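PDB 2G64: putative 6-pyruvoyl tetrahydrobiopterin synthase from Caenorhabditis elegans, which probably converts 7,8-dihydroneopterin triphosphate into 6-pyruvoyl tetrahydropterin, a zinc-dependent step in the biosynthesis of tetrahydrobiopterin. Local coordinates for residues A[52-57]-A[119-124]; A[5-10]-A[63-68]. The protein carries 1 engineered substitution. All blocks are in the same frame, centred on the assembly; numbering follows the deposited sequence. Where two conformers were deposited one is given.

Overall arrangement
Both contacts build on the same sheet, in which strand 44-57 lies between strands 6-19 and 122-128, and their centres are about 8 Å apart. Contact 1 (52-57 with 119-124) is a partly buried strand pairing, held by backbone hydrogen bonds, with lysine, arginine and tyrosine side chains on one face and valine and leucine on the other. Contact 2 (5-10 with 63-68) is a buried, mainly apolar packing of a loop against the sheet, without a hydrogen bond between its segments. The two meet where Leu54 N lies 2.7 Å from Met9 O, a probable hydrogen bond, and Tyr66 of contact 2 packs on Leu54 and Val121 of contact 1. Both lie away from the zinc site.

Contact 1. Residues A[52-57]-A[119-124]; sequences VKLRGE and PSVLYK
Lys53 O is gripped by two backbone donors at once: Tyr123 N at 2.8 Å, in the carbonyl plane, and Lys124 N at 3.0 Å, tilted 24° from it. Lys53 N returns a bond to Lys124 O (2.8 Å), and past the irregularity Arg55 N reaches Val121 O (2.9 Å), which also receives a CA-H...O contact from Leu54. The Tyr123 ring touches two extended chains. It runs alongside Lys53, its chi1 of 174° swinging CG away from the backbone N, with Lys53 CD at the ring edge, 4.1 Å from Tyr123 CD2, while Arg55 CD sits over one face, offset toward the rim. Lys138 and a glycerol take hydrogen bonds with the phenol oxygen. With only an alanine's methyl at Tyr123, the chains of Lys53 and Arg55 would probably lose the ring they lie against, and Lys138 its phenol partner. On the other face, Leu54 CD2 meets Leu122 CD1 at 4.0 Å and Val52 CG1 touches the same methyl; helix 101-115 packs on Val52 and Leu122. Lys53 NZ and Lys124 NZ come within 4.6 Å, and the latter hydrogen-bonds the glycerol. Two residues, Tyr123 and Lys124, opposite the single Lys53 make a classic beta bulge in an antiparallel strand pair.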
loop_
_atom_site.group_PDB
_atom_site.type_symbol
_atom_site.label_atom_id
_atom_site.label_comp_id
_atom_site.label_asym_id
_atom_site.label_seq_id
_atom_site.Cartn_x
_atom_site.Cartn_y
_atom_site.Cartn_z
ATOM N N VAL A 52 -3.761 17.021 0.879
ATOM C CA VAL A 52 -4.099 18.365 1.349
ATOM C C VAL A 52 -4.573 18.221 2.780
ATOM O O VAL A 52 -5.586 17.562 3.037
ATOM C CB VAL A 52 -5.225 18.979 0.494
ATOM C CG1 VAL A 52 -5.793 20.258 1.158
ATOM C CG2 VAL A 52 -4.692 19.248 -0.903
ATOM N N LYS A 53 -3.821 18.821 3.701
ATOM C CA LYS A 53 -4.098 18.674 5.126
ATOM C C LYS A 53 -4.564 20.008 5.724
ATOM O O LYS A 53 -3.925 21.042 5.550
ATOM C CB LYS A 53 -2.843 18.162 5.857
ATOM C CG LYS A 53 -3.048 17.776 7.337
ATOM C CD LYS A 53 -1.756 17.147 7.855
ATOM C CE LYS A 53 -1.890 16.672 9.285
ATOM N NZ LYS A 53 -0.816 15.709 9.672
ATOM N N LEU A 54 -5.689 19.948 6.422
ATOM C CA LEU A 54 -6.311 21.120 7.029
ATOM C C LEU A 54 -6.235 20.919 8.535
ATOM O O LEU A 54 -6.180 19.778 9.008
ATOM C CB LEU A 54 -7.780 21.194 6.599
ATOM C CG LEU A 54 -8.067 21.084 5.088
ATOM C CD1 LEU A 54 -9.572 21.343 4.860
ATOM C CD2 LEU A 54 -7.231 22.083 4.286
ATOM N N ARG A 55 -6.213 22.008 9.296
ATOM C CA ARG A 55 -6.247 21.883 10.755
ATOM C C ARG A 55 -7.144 22.989 11.318
ATOM O O ARG A 55 -7.052 24.153 10.900
ATOM C CB ARG A 55 -4.827 22.020 11.317
ATOM C CG ARG A 55 -4.732 21.893 12.827
ATOM C CD ARG A 55 -3.273 21.954 13.254
ATOM N NE ARG A 55 -3.116 21.616 14.661
ATOM C CZ ARG A 55 -3.157 22.504 15.649
ATOM N NH1 ARG A 55 -3.357 23.787 15.383
ATOM N NH2 ARG A 55 -3.005 22.108 16.907
ATOM N N GLY A 56 -8.014 22.643 12.252
ATOM C CA GLY A 56 -8.936 23.656 12.773
ATOM C C GLY A 56 -9.865 23.073 13.803
ATOM O O GLY A 56 -9.859 21.858 14.048
ATOM N N GLU A 57 -10.657 23.944 14.422
ATOM C CA GLU A 57 -11.675 23.484 15.360
ATOM C C GLU A 57 -12.743 22.634 14.688
ATOM O O GLU A 57 -13.257 22.986 13.610
ATOM C CB GLU A 57 -12.385 24.675 16.003
ATOM C CG GLU A 57 -11.536 25.445 16.986
ATOM C CD GLU A 57 -12.284 26.658 17.484
ATOM O OE1 GLU A 57 -13.332 26.492 18.141
ATOM O OE2 GLU A 57 -11.830 27.777 17.202
ATOM N N PRO A 119 -9.412 29.657 3.464
ATOM C CA PRO A 119 -8.001 29.291 3.318
ATOM C C PRO A 119 -7.240 29.283 4.642
ATOM O O PRO A 119 -6.141 28.726 4.714
ATOM C CB PRO A 119 -7.450 30.358 2.368
ATOM C CG PRO A 119 -8.388 31.518 2.505
ATOM C CD PRO A 119 -9.715 30.990 2.915
ATOM N N SER A 120 -7.823 29.873 5.683
ATOM C CA SER A 120 -7.157 29.925 6.991
ATOM C C SER A 120 -6.865 28.532 7.591
ATOM O O SER A 120 -5.880 28.366 8.304
ATOM C CB SER A 120 -7.964 30.782 7.985
ATOM O OG SER A 120 -9.144 30.100 8.383
ATOM N N VAL A 121 -7.704 27.541 7.285
ATOM C CA VAL A 121 -7.455 26.173 7.767
ATOM C C VAL A 121 -6.436 25.345 6.965
ATOM O O VAL A 121 -6.099 24.241 7.385
ATOM C CB VAL A 121 -8.752 25.336 7.964
ATOM C CG1 VAL A 121 -9.627 25.935 9.064
ATOM C CG2 VAL A 121 -9.510 25.182 6.660
ATOM N N LEU A 122 -5.940 25.863 5.839
ATOM C CA LEU A 122 -4.947 25.094 5.077
ATOM C C LEU A 122 -3.678 24.974 5.901
ATOM O O LEU A 122 -3.110 25.979 6.354
ATOM C CB LEU A 122 -4.645 25.734 3.705
ATOM C CG LEU A 122 -3.546 25.046 2.876
ATOM C CD1 LEU A 122 -3.929 23.570 2.570
ATOM C CD2 LEU A 122 -3.285 25.845 1.603
ATOM N N TYR A 123 -3.220 23.743 6.098
ATOM C CA TYR A 123 -2.140 23.522 7.020
ATOM C C TYR A 123 -0.889 22.954 6.314
ATOM O O TYR A 123 0.225 23.400 6.554
ATOM C CB TYR A 123 -2.627 22.641 8.177
ATOM C CG TYR A 123 -1.524 22.241 9.123
ATOM C CD1 TYR A 123 -0.969 23.161 10.000
ATOM C CD2 TYR A 123 -1.016 20.947 9.113
ATOM C CE1 TYR A 123 0.060 22.793 10.848
ATOM C CE2 TYR A 123 0.016 20.578 9.944
ATOM C CZ TYR A 123 0.544 21.502 10.813
ATOM O OH TYR A 123 1.569 21.122 11.643
ATOM N N LYS A 124 -1.074 21.971 5.441
ATOM C CA LYS A 124 0.091 21.351 4.813
ATOM C C LYS A 124 -0.279 20.720 3.478
ATOM O O LYS A 124 -1.372 20.149 3.329
ATOM C CB LYS A 124 0.695 20.301 5.732
ATOM C CG LYS A 124 1.962 19.666 5.146
ATOM C CD LYS A 124 2.619 18.735 6.127
ATOM C CE LYS A 124 2.207 17.302 5.861
ATOM N NZ LYS A 124 2.772 16.328 6.869
#

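Contact 2. Residues A[5-10]-A[63-68]; sequences PIVTME and GMVYDL
Met9 extends fully from strand 6-19, its CG anti to the backbone N (chi1 163°) and the rest of the chain straight, which carries SD and CE across to Tyr66 and Leu68. Val65 turns CG2 to the same strand by setting that methyl anti to its own carbonyl carbon. The loop from strand 44-57 to helix 68-80 of this tunnelling fold (T-fold) lies against one face of the sheet. Val65 CG2 lies 3.4 Å from Val7 O and 4.0 Å from Val7 CB, and Val65 CB faces Met9 CB at 4.2 Å, so the valine bridges two residues of the strand. Tyr66 meets the methionine through its CB, at about a right angle to the Met9 chain; its side chain packs on Leu54 and Leu71, the ring leading away, and its hydroxyl hydrogen-bonds Glu74 and Ser117. At the N-cap position, the Asp67 side chain caps a backbone N of helix 68-80. Residues 7-10 also pair antiparallel with a strand of a neighbouring subunit, extending the sheet across the interface, and Glu102 of that subunit accepts a bond from Val65 N. At the end of the methionine, CE rests 3.8 Å from Leu68 CB, and SD lies 3.6 Å from Tyr66 O.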
loop_
_atom_site.group_PDB
_atom_site.type_symbol
_atom_site.label_atom_id
_atom_site.label_comp_id
_atom_site.label_asym_id
_atom_site.label_seq_id
_atom_site.Cartn_x
_atom_site.Cartn_y
_atom_site.Cartn_z
ATOM N N PRO A 5 -12.289 21.201 20.116
ATOM C CA PRO A 5 -11.069 20.417 19.871
ATOM C C PRO A 5 -10.486 20.745 18.503
ATOM O O PRO A 5 -11.240 20.972 17.553
ATOM C CB PRO A 5 -11.574 18.970 19.877
ATOM C CG PRO A 5 -12.816 19.005 20.713
ATOM C CD PRO A 5 -13.451 20.350 20.437
ATOM N N ILE A 6 -9.161 20.730 18.414
ATOM C CA ILE A 6 -8.462 20.959 17.157
ATOM C C ILE A 6 -8.102 19.591 16.543
ATOM O O ILE A 6 -7.486 18.743 17.186
ATOM C CB ILE A 6 -7.167 21.768 17.372
ATOM C CG1 ILE A 6 -7.464 23.104 18.066
ATOM C CG2 ILE A 6 -6.439 22.010 16.043
ATOM C CD1 ILE A 6 -8.534 23.921 17.392
ATOM N N VAL A 7 -8.524 19.382 15.308
ATOM C CA VAL A 7 -8.306 18.093 14.639
ATOM C C VAL A 7 -7.758 18.417 13.239
ATOM O O VAL A 7 -7.987 19.513 12.704
ATOM C CB VAL A 7 -9.651 17.308 14.546
ATOM C CG1 VAL A 7 -9.608 16.146 13.530
ATOM C CG2 VAL A 7 -10.121 16.854 15.934
ATOM N N THR A 8 -7.035 17.476 12.642
ATOM C CA THR A 8 -6.620 17.649 11.252
ATOM C C THR A 8 -7.478 16.776 10.333
ATOM O O THR A 8 -7.984 15.725 10.740
ATOM C CB THR A 8 -5.121 17.286 11.004
ATOM O OG1 THR A 8 -4.909 15.896 11.233
ATOM C CG2 THR A 8 -4.175 18.103 11.913
ATOM N N MET A 9 -7.639 17.246 9.107
ATOM C CA MET A 9 -8.396 16.535 8.081
ATOM C C MET A 9 -7.552 16.596 6.807
ATOM O O MET A 9 -7.140 17.692 6.350
ATOM C CB MET A 9 -9.726 17.256 7.857
ATOM C CG MET A 9 -10.453 16.896 6.575
ATOM S SD MET A 9 -11.856 18.015 6.372
ATOM C CE MET A 9 -12.412 17.494 4.751
ATOM N N GLU A 10 -7.289 15.422 6.237
ATOM C CA GLU A 10 -6.394 15.337 5.092
ATOM C C GLU A 10 -7.079 14.554 3.996
ATOM O O GLU A 10 -7.693 13.530 4.254
ATOM C CB GLU A 10 -5.078 14.668 5.492
ATOM C CG GLU A 10 -4.062 14.559 4.353
ATOM C CD GLU A 10 -2.725 14.036 4.848
ATOM O OE1 GLU A 10 -2.682 12.973 5.519
ATOM O OE2 GLU A 10 -1.707 14.695 4.592
ATOM N N GLY A 63 -19.800 18.550 12.969
ATOM C CA GLY A 63 -18.708 17.634 13.348
ATOM C C GLY A 63 -17.498 17.635 12.419
ATOM O O GLY A 63 -16.663 16.733 12.491
ATOM N N MET A 64 -17.390 18.666 11.579
ATOM C CA MET A 64 -16.327 18.708 10.576
ATOM C C MET A 64 -15.364 19.868 10.784
ATOM O O MET A 64 -15.753 20.963 11.207
ATOM C CB MET A 64 -16.927 18.793 9.178
ATOM C CG MET A 64 -17.711 17.565 8.794
ATOM S SD MET A 64 -18.466 17.732 7.162
ATOM C CE MET A 64 -18.911 19.473 7.121
ATOM N N VAL A 65 -14.097 19.618 10.474
ATOM C CA VAL A 65 -13.085 20.693 10.368
ATOM C C VAL A 65 -13.339 21.579 9.125
ATOM O O VAL A 65 -13.090 22.802 9.119
ATOM C CB VAL A 65 -11.656 20.070 10.289
ATOM C CG1 VAL A 65 -10.647 21.103 9.837
ATOM C CG2 VAL A 65 -11.243 19.464 11.639
ATOM N N TYR A 66 -13.862 20.955 8.079
ATOM C CA TYR A 66 -14.109 21.629 6.809
ATOM C C TYR A 66 -15.086 20.764 6.028
ATOM O O TYR A 66 -15.125 19.542 6.186
ATOM C CB TYR A 66 -12.783 21.755 6.022
ATOM C CG TYR A 66 -12.708 22.789 4.893
ATOM C CD1 TYR A 66 -12.392 24.121 5.152
ATOM C CD2 TYR A 66 -12.877 22.408 3.560
ATOM C CE1 TYR A 66 -12.269 25.064 4.109
ATOM C CE2 TYR A 66 -12.760 23.348 2.504
ATOM C CZ TYR A 66 -12.460 24.666 2.787
ATOM O OH TYR A 66 -12.331 25.587 1.761
ATOM N N ASP A 67 -15.850 21.399 5.149
ATOM C CA ASP A 67 -16.785 20.668 4.299
ATOM C C ASP A 67 -16.043 19.908 3.184
ATOM O O ASP A 67 -15.446 20.532 2.308
ATOM C CB ASP A 67 -17.776 21.670 3.710
ATOM C CG ASP A 67 -18.741 21.036 2.730
ATOM O OD1 ASP A 67 -19.355 20.015 3.074
ATOM O OD2 ASP A 67 -18.885 21.567 1.615
ATOM N N LEU A 68 -16.058 18.578 3.233
ATOM C CA LEU A 68 -15.298 17.780 2.262
ATOM C C LEU A 68 -15.786 18.007 0.835
ATOM O O LEU A 68 -14.985 18.011 -0.105
ATOM C CB LEU A 68 -15.291 16.281 2.610
ATOM C CG LEU A 68 -14.614 15.350 1.582
ATOM C CD1 LEU A 68 -13.135 15.665 1.402
ATOM C CD2 LEU A 68 -14.795 13.874 1.898
#